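Local coordinates for protein ethanolamine kinase Pv091845 (Plasmodium vivax, PDB 2QG7) that probably phosphorylates ethanolamine, the first step in making phosphatidylethanolamine, at residues N79-N83 / E84-Y88; C159-N163 / K164-K168; Y171-T175 / N176-E180. One frame throughout, in Å; residues are numbered along the deposited sequence.

Interaction 1 (N79-N83 / E84-Y88)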
ATOM      1  N   ASN D  79     -21.098 -14.466 -16.546  1.00 68.43           N
ATOM      2  CA  ASN D  79     -19.692 -14.869 -16.721  1.00 67.74           C
ATOM      3  C   ASN D  79     -18.978 -15.255 -15.423  1.00 68.05           C
ATOM      4  O   ASN D  79     -17.744 -15.348 -15.390  1.00 68.52           O
ATOM      5  CB  ASN D  79     -18.891 -13.842 -17.535  1.00 67.33           C
ATOM      6  CG  ASN D  79     -19.442 -13.650 -18.948  1.00 66.42           C
ATOM      7  OD1 ASN D  79     -19.896 -14.604 -19.601  1.00 65.50           O
ATOM      8  ND2 ASN D  79     -19.405 -12.407 -19.421  1.00 64.79           N
ATOM      9  N   VAL D  80     -19.747 -15.484 -14.355  1.00 68.05           N
ATOM     10  CA  VAL D  80     -19.182 -16.071 -13.135  1.00 67.90           C
ATOM     11  C   VAL D  80     -19.492 -17.564 -13.158  1.00 67.79           C
ATOM     12  O   VAL D  80     -20.652 -17.963 -13.294  1.00 67.28           O
ATOM     13  CB  VAL D  80     -19.683 -15.406 -11.839  1.00 67.84           C
ATOM     14  CG1 VAL D  80     -18.911 -15.957 -10.625  1.00 67.79           C
ATOM     15  CG2 VAL D  80     -19.526 -13.894 -11.924  1.00 67.74           C
ATOM     16  N   PHE D  81     -18.431 -18.368 -13.061  1.00 68.00           N
ATOM     17  CA  PHE D  81     -18.492 -19.818 -13.291  1.00 68.17           C
ATOM     18  C   PHE D  81     -18.117 -20.618 -12.040  1.00 68.69           C
ATOM     19  O   PHE D  81     -17.323 -20.159 -11.222  1.00 68.90           O
ATOM     20  CB  PHE D  81     -17.613 -20.211 -14.495  1.00 67.59           C
ATOM     21  CG  PHE D  81     -18.112 -19.651 -15.803  1.00 66.72           C
ATOM     22  CD1 PHE D  81     -17.505 -18.532 -16.376  1.00 67.75           C
ATOM     23  CD2 PHE D  81     -19.190 -20.228 -16.453  1.00 65.44           C
ATOM     24  CE1 PHE D  81     -17.964 -17.998 -17.579  1.00 65.82           C
ATOM     25  CE2 PHE D  81     -19.664 -19.704 -17.648  1.00 65.80           C
ATOM     26  CZ  PHE D  81     -19.051 -18.585 -18.213  1.00 66.26           C
ATOM     27  N   GLU D  82     -18.720 -21.794 -11.888  1.00 69.17           N
ATOM     28  CA  GLU D  82     -18.467 -22.657 -10.733  1.00 70.16           C
ATOM     29  C   GLU D  82     -17.009 -23.178 -10.706  1.00 70.31           C
ATOM     30  O   GLU D  82     -16.351 -23.187  -9.650  1.00 70.47           O
ATOM     31  CB  GLU D  82     -19.504 -23.802 -10.712  1.00 70.39           C
ATOM     32  CG  GLU D  82     -18.992 -25.144 -10.185  1.00 71.62           C
ATOM     33  CD  GLU D  82     -20.002 -26.263 -10.395  1.00 72.58           C
ATOM     34  OE1 GLU D  82     -19.844 -27.078 -11.341  1.00 70.33           O
ATOM     35  OE2 GLU D  82     -20.961 -26.312  -9.598  1.00 73.64           O
ATOM     36  N   ASN D  83     -16.518 -23.591 -11.875  1.00 69.97           N
ATOM     37  CA  ASN D  83     -15.155 -24.081 -12.042  1.00 69.62           C
ATOM     38  C   ASN D  83     -14.669 -23.851 -13.467  1.00 69.64           C
ATOM     39  O   ASN D  83     -15.384 -23.269 -14.285  1.00 69.50           O
ATOM     40  CB  ASN D  83     -15.036 -25.566 -11.658  1.00 69.34           C
ATOM     41  CG  ASN D  83     -16.109 -26.444 -12.303  1.00 69.35           C
ATOM     42  OD1 ASN D  83     -16.304 -26.429 -13.529  1.00 68.04           O
ATOM     43  ND2 ASN D  83     -16.803 -27.231 -11.470  1.00 67.57           N
ATOM     44  N   GLU D  84     -13.445 -24.313 -13.741  1.00 69.97           N
ATOM     45  CA  GLU D  84     -12.820 -24.232 -15.061  1.00 69.74           C
ATOM     46  C   GLU D  84     -13.535 -25.071 -16.119  1.00 68.79           C
ATOM     47  O   GLU D  84     -13.516 -24.727 -17.293  1.00 69.29           O
ATOM     48  CB  GLU D  84     -11.362 -24.671 -14.955  1.00 70.41           C
ATOM     49  CG  GLU D  84     -10.437 -24.076 -16.007  1.00 73.13           C
ATOM     50  CD  GLU D  84      -8.940 -24.144 -15.600  1.00 76.09           C
ATOM     51  OE1 GLU D  84      -8.116 -24.683 -16.399  1.00 76.62           O
ATOM     52  OE2 GLU D  84      -8.598 -23.650 -14.489  1.00 75.85           O
ATOM     53  N   LYS D  85     -14.157 -26.168 -15.700  1.00 67.88           N
ATOM     54  CA  LYS D  85     -14.828 -27.095 -16.609  1.00 67.53           C
ATOM     55  C   LYS D  85     -16.179 -26.542 -17.101  1.00 66.78           C
ATOM     56  O   LYS D  85     -16.588 -26.759 -18.270  1.00 66.55           O
ATOM     57  CB  LYS D  85     -15.038 -28.445 -15.913  1.00 68.07           C
ATOM     58  CG  LYS D  85     -15.719 -29.489 -16.795  1.00 69.27           C
ATOM     59  CD  LYS D  85     -16.036 -30.739 -16.017  1.00 71.53           C
ATOM     60  CE  LYS D  85     -16.931 -31.660 -16.895  1.00 74.86           C
ATOM     61  NZ  LYS D  85     -17.027 -33.059 -16.225  1.00 77.06           N
ATOM     62  N   THR D  86     -16.874 -25.852 -16.193  1.00 65.43           N
ATOM     63  CA  THR D  86     -18.110 -25.146 -16.517  1.00 64.04           C
ATOM     64  C   THR D  86     -17.845 -23.988 -17.513  1.00 62.85           C
ATOM     65  O   THR D  86     -18.628 -23.774 -18.439  1.00 62.06           O
ATOM     66  CB  THR D  86     -18.849 -24.653 -15.233  1.00 64.21           C
ATOM     67  OG1 THR D  86     -18.941 -25.726 -14.288  1.00 63.27           O
ATOM     68  CG2 THR D  86     -20.271 -24.187 -15.569  1.00 63.38           C
ATOM     69  N   LEU D  87     -16.730 -23.281 -17.318  1.00 61.71           N
ATOM     70  CA  LEU D  87     -16.264 -22.220 -18.224  1.00 60.99           C
ATOM     71  C   LEU D  87     -16.097 -22.716 -19.657  1.00 60.60           C
ATOM     72  O   LEU D  87     -16.699 -22.162 -20.588  1.00 59.80           O
ATOM     73  CB  LEU D  87     -14.940 -21.647 -17.709  1.00 61.02           C
ATOM     74  CG  LEU D  87     -14.164 -20.719 -18.639  1.00 60.72           C
ATOM     75  CD1 LEU D  87     -14.928 -19.390 -18.841  1.00 61.33           C
ATOM     76  CD2 LEU D  87     -12.796 -20.473 -18.065  1.00 59.46           C
ATOM     77  N   TYR D  88     -15.301 -23.787 -19.792  1.00 60.76           N
ATOM     78  CA  TYR D  88     -15.012 -24.438 -21.059  1.00 60.59           C
ATOM     79  C   TYR D  88     -16.248 -24.965 -21.764  1.00 60.53           C
ATOM     80  O   TYR D  88     -16.290 -24.977 -22.996  1.00 60.52           O
ATOM     81  CB  TYR D  88     -13.986 -25.568 -20.879  1.00 60.74           C
ATOM     82  CG  TYR D  88     -12.638 -25.143 -20.344  1.00 62.75           C
ATOM     83  CD1 TYR D  88     -11.810 -26.049 -19.696  1.00 66.38           C
ATOM     84  CD2 TYR D  88     -12.174 -23.834 -20.493  1.00 66.35           C
ATOM     85  CE1 TYR D  88     -10.540 -25.657 -19.202  1.00 66.85           C
ATOM     86  CE2 TYR D  88     -10.913 -23.430 -19.998  1.00 66.06           C
ATOM     87  CZ  TYR D  88     -10.114 -24.348 -19.358  1.00 66.24           C
ATOM     88  OH  TYR D  88      -8.893 -23.943 -18.873  1.00 66.14           O
TER
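Asn83 is the N-cap of helix 84-98, and its side chain closes the first turn by gripping Thr86. With CG held between its own backbone N and carbonyl carbon (chi1 49°), the amide swings back over the helix start. Asn83 OD1 then takes two donors from one residue. Thr86 N reaches it at 2.8 Å, nearly along the C=O axis and with 155° at the hydrogen. Thr86 OG1 is the second donor, also 2.8 Å from Asn83 OD1. The hydroxyl sits 51° out of the carbonyl plane, so the two donors reach the oxygen from distinct directions. The first torsion of Thr86 turns the hydroxyl to the same side as the residue's own N-H, which is how hydroxyl and amide come to share the acceptor. A weak bond of 3.3 Å from Leu87 N to Asn83 O starts the regular helical pattern.

Two residues before the cap, the Phe81 ring lies against CA and CD1 of Leu87. Leu87 CA stands 4.1 Å from the ring centroid, close to the ring normal, a CH-pi contact over one face. Leu87 CD1 meets Phe81 CE1 at 3.6 Å, the two side chains crossing at about a right angle. Both Phe81 and Leu87 also rest on Leu140 of strand 136-141, and the ring of Tyr90, further along the helix, meets that of Phe81 at a slant.

Interaction 2 (C159-N163 / K164-K168)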
ATOM      1  N   CYS D 159     -12.813  -1.169 -34.654  1.00 60.71           N
ATOM      2  CA  CYS D 159     -12.693  -1.328 -36.102  1.00 61.96           C
ATOM      3  C   CYS D 159     -11.756  -0.288 -36.706  1.00 60.13           C
ATOM      4  O   CYS D 159     -10.962  -0.640 -37.579  1.00 59.91           O
ATOM      5  CB  CYS D 159     -14.066  -1.353 -36.816  1.00 62.81           C
ATOM      6  SG  CYS D 159     -14.878   0.287 -36.947  1.00 71.74           S
ATOM      7  N   ILE D 160     -11.834   0.966 -36.229  1.00 58.73           N
ATOM      8  CA  ILE D 160     -10.808   1.964 -36.559  1.00 58.38           C
ATOM      9  C   ILE D 160      -9.376   1.415 -36.334  1.00 57.90           C
ATOM     10  O   ILE D 160      -8.520   1.502 -37.200  1.00 57.84           O
ATOM     11  CB  ILE D 160     -11.018   3.300 -35.776  1.00 58.89           C
ATOM     12  CG1 ILE D 160     -12.393   3.933 -36.096  1.00 60.01           C
ATOM     13  CG2 ILE D 160      -9.907   4.291 -36.084  1.00 58.33           C
ATOM     14  CD1 ILE D 160     -12.883   5.011 -35.065  1.00 61.54           C
ATOM     15  N   LEU D 161      -9.137   0.812 -35.172  1.00 57.59           N
ATOM     16  CA  LEU D 161      -7.813   0.312 -34.817  1.00 56.63           C
ATOM     17  C   LEU D 161      -7.350  -0.858 -35.681  1.00 56.28           C
ATOM     18  O   LEU D 161      -6.173  -0.976 -35.986  1.00 56.35           O
ATOM     19  CB  LEU D 161      -7.787  -0.085 -33.333  1.00 56.12           C
ATOM     20  CG  LEU D 161      -8.114   0.944 -32.244  1.00 55.41           C
ATOM     21  CD1 LEU D 161      -8.648   0.242 -31.009  1.00 54.09           C
ATOM     22  CD2 LEU D 161      -6.929   1.818 -31.938  1.00 53.12           C
ATOM     23  N   TYR D 162      -8.280  -1.744 -36.011  1.00 56.40           N
ATOM     24  CA  TYR D 162      -8.040  -2.882 -36.882  1.00 56.39           C
ATOM     25  C   TYR D 162      -7.723  -2.446 -38.337  1.00 57.11           C
ATOM     26  O   TYR D 162      -6.794  -2.960 -38.993  1.00 57.61           O
ATOM     27  CB  TYR D 162      -9.257  -3.814 -36.845  1.00 55.88           C
ATOM     28  CG  TYR D 162      -9.190  -4.895 -37.900  1.00 56.38           C
ATOM     29  CD1 TYR D 162      -8.262  -5.936 -37.784  1.00 57.44           C
ATOM     30  CD2 TYR D 162     -10.008  -4.849 -39.051  1.00 56.50           C
ATOM     31  CE1 TYR D 162      -8.149  -6.910 -38.760  1.00 57.83           C
ATOM     32  CE2 TYR D 162      -9.908  -5.829 -40.033  1.00 56.54           C
ATOM     33  CZ  TYR D 162      -8.976  -6.856 -39.865  1.00 57.97           C
ATOM     34  OH  TYR D 162      -8.853  -7.858 -40.790  1.00 60.72           O
ATOM     35  N   ASN D 163      -8.501  -1.493 -38.836  1.00 57.59           N
ATOM     36  CA  ASN D 163      -8.286  -0.912 -40.154  1.00 57.70           C
ATOM     37  C   ASN D 163      -6.987  -0.122 -40.244  1.00 58.42           C
ATOM     38  O   ASN D 163      -6.399  -0.011 -41.327  1.00 58.37           O
ATOM     39  CB  ASN D 163      -9.483  -0.030 -40.531  1.00 57.50           C
ATOM     40  CG  ASN D 163     -10.767  -0.846 -40.718  1.00 57.16           C
ATOM     41  OD1 ASN D 163     -10.727  -2.023 -41.147  1.00 56.33           O
ATOM     42  ND2 ASN D 163     -11.909  -0.233 -40.403  1.00 53.95           N
ATOM     43  N   LYS D 164      -6.541   0.415 -39.100  1.00 59.07           N
ATOM     44  CA  LYS D 164      -5.280   1.144 -39.007  1.00 59.44           C
ATOM     45  C   LYS D 164      -4.134   0.248 -38.543  1.00 59.66           C
ATOM     46  O   LYS D 164      -3.002   0.700 -38.358  1.00 59.76           O
ATOM     47  CB  LYS D 164      -5.440   2.358 -38.096  1.00 60.29           C
ATOM     48  CG  LYS D 164      -6.489   3.365 -38.546  1.00 61.19           C
ATOM     49  CD  LYS D 164      -6.077   4.072 -39.840  1.00 65.28           C
ATOM     50  CE  LYS D 164      -7.313   4.759 -40.521  1.00 69.01           C
ATOM     51  NZ  LYS D 164      -6.836   5.582 -41.717  1.00 70.67           N
ATOM     52  N   ASN D 165      -4.448  -1.035 -38.362  1.00 59.99           N
ATOM     53  CA  ASN D 165      -3.456  -2.064 -38.070  1.00 60.46           C
ATOM     54  C   ASN D 165      -2.782  -1.997 -36.712  1.00 60.43           C
ATOM     55  O   ASN D 165      -1.576  -2.186 -36.628  1.00 60.63           O
ATOM     56  CB  ASN D 165      -2.412  -2.134 -39.191  1.00 60.52           C
ATOM     57  CG  ASN D 165      -3.041  -2.500 -40.531  1.00 62.70           C
ATOM     58  OD1 ASN D 165      -3.963  -1.822 -41.011  1.00 64.45           O
ATOM     59  ND2 ASN D 165      -2.581  -3.595 -41.121  1.00 63.64           N
ATOM     60  N   ILE D 166      -3.544  -1.746 -35.646  1.00 60.41           N
ATOM     61  CA  ILE D 166      -2.959  -1.763 -34.287  1.00 61.04           C
ATOM     62  C   ILE D 166      -3.734  -2.681 -33.332  1.00 60.81           C
ATOM     63  O   ILE D 166      -3.174  -3.178 -32.344  1.00 59.91           O
ATOM     64  CB  ILE D 166      -2.805  -0.359 -33.688  1.00 61.59           C
ATOM     65  CG1 ILE D 166      -4.095   0.437 -33.904  1.00 62.46           C
ATOM     66  CG2 ILE D 166      -1.551   0.382 -34.292  1.00 61.23           C
ATOM     67  CD1 ILE D 166      -3.942   1.888 -33.434  1.00 65.39           C
ATOM     68  N   ALA D 167      -5.015  -2.896 -33.665  1.00 60.30           N
ATOM     69  CA  ALA D 167      -5.845  -3.923 -33.042  1.00 59.84           C
ATOM     70  C   ALA D 167      -6.006  -5.129 -33.982  1.00 59.72           C
ATOM     71  O   ALA D 167      -5.984  -4.990 -35.217  1.00 60.23           O
ATOM     72  CB  ALA D 167      -7.213  -3.359 -32.633  1.00 58.69           C
ATOM     73  N   LYS D 168      -6.144  -6.316 -33.394  1.00 59.98           N
ATOM     74  CA  LYS D 168      -6.446  -7.539 -34.137  1.00 59.41           C
ATOM     75  C   LYS D 168      -7.936  -7.577 -34.481  1.00 59.30           C
ATOM     76  O   LYS D 168      -8.721  -6.694 -34.041  1.00 57.97           O
ATOM     77  CB  LYS D 168      -6.009  -8.760 -33.336  1.00 60.01           C
ATOM     78  CG  LYS D 168      -4.505  -8.956 -33.304  1.00 61.87           C
ATOM     79  CD  LYS D 168      -4.064  -9.866 -34.450  1.00 66.87           C
ATOM     80  CE  LYS D 168      -2.895  -9.252 -35.228  1.00 69.76           C
ATOM     81  NZ  LYS D 168      -1.726  -8.938 -34.319  1.00 73.51           N
TER
HETATM   82  O   HOH W   1      -5.037  -5.383 -38.367  1.00 56.04           O
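Leu161, in the last turn of helix 151-163, meets Ile166 and Ala167 just after the chain leaves the helix. Its CB lies 3.4 Å from Ala167 CB and is also near Ile166 CG1. CG stands anti to the carbonyl carbon (chi1 -59°), which carries the branch past Ala167 toward Ile166. There the CD2 methyl lies against the far end of the isoleucine, 3.3 Å from Ile166 CD1, a tight apolar contact between two side chains that cross obliquely. Ile166 contributes CG1 as well, which passes Leu161 O on its way out. Leu209 of helix 196-210 packs on both Leu161 and Ile166, and Phe352 also touches Leu161.

The backbone explains why these side chains converge. Asn165 takes up positive phi (69°), and the chain turns back on the helix in a Schellman motif: Ile166 N donates to Leu161 O at 2.8 Å, nearly straight at 173°, while Asn165 N gives a weak bond to Tyr162 O at 3.1 Å. The hydrophobic pair Leu161 and Ile166 flanks the 6-to-1 bond, the usual companion of this cap. Leu161 O accepts a second, weak bond from Ala167 N, so a carbonyl at the helix end is held twice. Lying between strands 136-141 and 170-174, helix 151-163 probably corresponds to helix C of a protein-kinase-like N-lobe, and the cap passes the chain from it to the fourth strand.

Next along the helix, Tyr162 CA makes a CA-H...O contact of 3.4 Å with Ala167 O, and that oxygen also lies at the edge of the Tyr162 ring, near its plane. A water donates to Tyr162 O at 3.1 Å and weakly to Ala167 O, bridging the helix to the departing chain.

Interaction 3 (Y171-T175 / N176-E180)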
ATOM      1  N   TYR D 171     -14.160 -11.043 -34.431  1.00 62.05           N
ATOM      2  CA  TYR D 171     -15.077 -11.763 -35.324  1.00 61.32           C
ATOM      3  C   TYR D 171     -16.564 -11.560 -34.974  1.00 61.40           C
ATOM      4  O   TYR D 171     -17.368 -11.191 -35.850  1.00 61.63           O
ATOM      5  CB  TYR D 171     -14.716 -13.239 -35.316  1.00 61.10           C
ATOM      6  CG  TYR D 171     -13.313 -13.543 -35.793  1.00 61.07           C
ATOM      7  CD1 TYR D 171     -12.973 -13.421 -37.143  1.00 59.99           C
ATOM      8  CD2 TYR D 171     -12.329 -13.985 -34.902  1.00 61.90           C
ATOM      9  CE1 TYR D 171     -11.685 -13.714 -37.585  1.00 58.99           C
ATOM     10  CE2 TYR D 171     -11.028 -14.284 -35.336  1.00 58.98           C
ATOM     11  CZ  TYR D 171     -10.723 -14.149 -36.685  1.00 59.42           C
ATOM     12  OH  TYR D 171      -9.454 -14.426 -37.146  1.00 58.31           O
ATOM     13  N   VAL D 172     -16.921 -11.773 -33.696  1.00 60.69           N
ATOM     14  CA  VAL D 172     -18.320 -11.684 -33.241  1.00 60.06           C
ATOM     15  C   VAL D 172     -18.474 -10.890 -31.931  1.00 59.95           C
ATOM     16  O   VAL D 172     -17.690 -11.059 -31.006  1.00 59.15           O
ATOM     17  CB  VAL D 172     -18.974 -13.105 -33.043  1.00 59.85           C
ATOM     18  CG1 VAL D 172     -20.443 -12.967 -32.674  1.00 58.97           C
ATOM     19  CG2 VAL D 172     -18.806 -13.979 -34.282  1.00 58.91           C
ATOM     20  N   PHE D 173     -19.506 -10.040 -31.874  1.00 60.23           N
ATOM     21  CA  PHE D 173     -19.857  -9.301 -30.664  1.00 60.22           C
ATOM     22  C   PHE D 173     -21.167  -9.849 -30.076  1.00 59.74           C
ATOM     23  O   PHE D 173     -22.147 -10.006 -30.803  1.00 60.00           O
ATOM     24  CB  PHE D 173     -20.017  -7.793 -30.946  1.00 61.02           C
ATOM     25  CG  PHE D 173     -18.745  -7.090 -31.375  1.00 62.34           C
ATOM     26  CD1 PHE D 173     -18.427  -6.961 -32.734  1.00 64.54           C
ATOM     27  CD2 PHE D 173     -17.886  -6.531 -30.429  1.00 65.49           C
ATOM     28  CE1 PHE D 173     -17.264  -6.308 -33.151  1.00 66.01           C
ATOM     29  CE2 PHE D 173     -16.692  -5.866 -30.816  1.00 66.19           C
ATOM     30  CZ  PHE D 173     -16.385  -5.752 -32.182  1.00 66.95           C
ATOM     31  N   PHE D 174     -21.177 -10.146 -28.769  1.00 58.80           N
ATOM     32  CA  PHE D 174     -22.413 -10.491 -28.053  1.00 57.46           C
ATOM     33  C   PHE D 174     -22.482  -9.787 -26.707  1.00 58.20           C
ATOM     34  O   PHE D 174     -21.466  -9.272 -26.209  1.00 58.11           O
ATOM     35  CB  PHE D 174     -22.618 -12.017 -27.914  1.00 57.01           C
ATOM     36  CG  PHE D 174     -21.362 -12.806 -27.559  1.00 52.85           C
ATOM     37  CD1 PHE D 174     -21.091 -13.151 -26.237  1.00 49.64           C
ATOM     38  CD2 PHE D 174     -20.474 -13.219 -28.547  1.00 49.67           C
ATOM     39  CE1 PHE D 174     -19.961 -13.875 -25.904  1.00 47.74           C
ATOM     40  CE2 PHE D 174     -19.337 -13.960 -28.219  1.00 47.62           C
ATOM     41  CZ  PHE D 174     -19.082 -14.285 -26.895  1.00 48.01           C
ATOM     42  N   THR D 175     -23.676  -9.762 -26.110  1.00 58.52           N
ATOM     43  CA  THR D 175     -23.919  -8.834 -24.978  1.00 59.61           C
ATOM     44  C   THR D 175     -23.022  -9.051 -23.772  1.00 58.53           C
ATOM     45  O   THR D 175     -22.956  -8.186 -22.871  1.00 59.12           O
ATOM     46  CB  THR D 175     -25.403  -8.794 -24.502  1.00 59.94           C
ATOM     47  OG1 THR D 175     -25.831 -10.125 -24.151  1.00 63.02           O
ATOM     48  CG2 THR D 175     -26.301  -8.216 -25.611  1.00 62.05           C
ATOM     49  N   ASN D 176     -22.316 -10.189 -23.757  1.00 57.08           N
ATOM     50  CA  ASN D 176     -21.531 -10.557 -22.582  1.00 55.07           C
ATOM     51  C   ASN D 176     -20.081 -10.957 -22.923  1.00 54.39           C
ATOM     52  O   ASN D 176     -19.289 -11.344 -22.053  1.00 53.47           O
ATOM     53  CB  ASN D 176     -22.302 -11.598 -21.739  1.00 55.05           C
ATOM     54  CG  ASN D 176     -22.306 -12.990 -22.368  1.00 52.85           C
ATOM     55  OD1 ASN D 176     -21.639 -13.880 -21.877  1.00 52.83           O
ATOM     56  ND2 ASN D 176     -23.034 -13.170 -23.457  1.00 54.40           N
ATOM     57  N   GLY D 177     -19.719 -10.807 -24.191  1.00 53.79           N
ATOM     58  CA  GLY D 177     -18.356 -11.081 -24.588  1.00 53.76           C
ATOM     59  C   GLY D 177     -18.162 -10.978 -26.061  1.00 54.25           C
ATOM     60  O   GLY D 177     -19.028 -10.458 -26.774  1.00 54.16           O
ATOM     61  N   ARG D 178     -17.027 -11.483 -26.532  1.00 55.33           N
ATOM     62  CA  ARG D 178     -16.731 -11.491 -27.969  1.00 56.75           C
ATOM     63  C   ARG D 178     -15.789 -12.617 -28.383  1.00 57.81           C
ATOM     64  O   ARG D 178     -15.113 -13.234 -27.535  1.00 57.87           O
ATOM     65  CB  ARG D 178     -16.109 -10.150 -28.395  1.00 57.15           C
ATOM     66  CG  ARG D 178     -14.670  -9.964 -27.898  1.00 57.75           C
ATOM     67  CD  ARG D 178     -14.030  -8.755 -28.504  1.00 57.56           C
ATOM     68  NE  ARG D 178     -14.429  -7.549 -27.814  1.00 58.73           N
ATOM     69  CZ  ARG D 178     -13.587  -6.694 -27.233  1.00 59.19           C
ATOM     70  NH1 ARG D 178     -14.084  -5.616 -26.636  1.00 60.32           N
ATOM     71  NH2 ARG D 178     -12.267  -6.901 -27.253  1.00 59.50           N
ATOM     72  N   ILE D 179     -15.729 -12.859 -29.694  1.00 58.85           N
ATOM     73  CA  ILE D 179     -14.757 -13.789 -30.270  1.00 60.28           C
ATOM     74  C   ILE D 179     -13.783 -13.014 -31.159  1.00 61.06           C
ATOM     75  O   ILE D 179     -14.180 -12.365 -32.142  1.00 60.85           O
ATOM     76  CB  ILE D 179     -15.400 -14.963 -31.094  1.00 60.12           C
ATOM     77  CG1 ILE D 179     -16.547 -15.631 -30.317  1.00 60.29           C
ATOM     78  CG2 ILE D 179     -14.325 -15.995 -31.445  1.00 60.03           C
ATOM     79  CD1 ILE D 179     -17.448 -16.558 -31.177  1.00 58.29           C
ATOM     80  N   GLU D 180     -12.505 -13.107 -30.824  1.00 62.06           N
ATOM     81  CA  GLU D 180     -11.493 -12.298 -31.484  1.00 62.92           C
ATOM     82  C   GLU D 180     -10.293 -13.140 -31.891  1.00 63.73           C
ATOM     83  O   GLU D 180     -10.127 -14.283 -31.455  1.00 63.36           O
ATOM     84  CB  GLU D 180     -11.090 -11.089 -30.601  1.00 62.76           C
ATOM     85  CG  GLU D 180     -10.415 -11.466 -29.290  1.00 63.30           C
ATOM     86  CD  GLU D 180     -10.171 -10.293 -28.334  1.00 64.04           C
ATOM     87  OE1 GLU D 180     -11.077  -9.474 -28.092  1.00 62.15           O
ATOM     88  OE2 GLU D 180      -9.052 -10.211 -27.779  1.00 67.30           O
TER
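Phe174 and Gly177 close the hairpin of strands 170-174 and 177-181, pairing through Phe174 N to Gly177 O (2.9 Å) and Gly177 N to Phe174 O (3.1 Å) around a type I turn whose corners are Thr175 and Asn176. With chi1 at 42°, the Phe174 ring folds over the opposite strand instead of standing clear of it: Gly177 O lies 3.3 Å above the ring plane over its centre, and Arg178 N sits over the same face nearer the rim. Gly177, having no side chain, lets the ring settle this close, with Phe174 CE1 3.5 Å from Gly177 CA. Ile179 CG1 comes to the edge of the ring in its plane, 3.9 Å from Phe174 CE2.

At the far end, Tyr171 and Val172 both face Ile179 in a classic beta bulge. Ile179 O accepts from Tyr171 N (2.6 Å) and from Val172 N, while Ile179 N returns a bond to Val172 O.

Further out, Val94 and Tyr98 of helix 84-98 cover the sheet face carrying Val172, Phe174 and Ile179, with the Tyr98 ring stacked on that of Phe174. Phe173 and Arg178 point the other way, side by side. Arg178 NH1 forms a salt bridge with Glu154 of helix 151-163, and Arg178 NH2 forms another with Glu180 OE1 at 3.0 Å, in the guanidinium plane. In this five-stranded sheet, ordered as in the protein-kinase-like N-lobe, the face with Phe173 and Arg178 thus carries salt bridges, and Arg178 and Glu180 are buried. Glu180 lies between two arginines whose guanidinium groups come close together and bonds both, OE1 to Arg178 and OE2 to Arg139 on the neighbouring strand, so that two carboxylates hold Arg178 and two arginines hold Glu180.

Overall arrangement
The three contacts lie in series along the chain and belong to the sheet-and-helix region at its N-terminal end. Interaction 3 is the buried one, interaction 1 partly buried, and interaction 2 a surface contact. Interactions 1 and 3 touch: Asn79 ND2 lies 2.8 Å from Asn176 O, a probable hydrogen bond, and helix 84-98 links the two. Interaction 2 ends helix 151-163 and adjoins the hairpin in sequence, its centre about 16 Å from that of interaction 3. Chemistry follows place: an asparagine cap starts one helix; backbone bonds, a leucine-isoleucine contact and a water finish the other; backbone bonds and a phenylalanine ring over glycine join the strands, with salt bridges alongside.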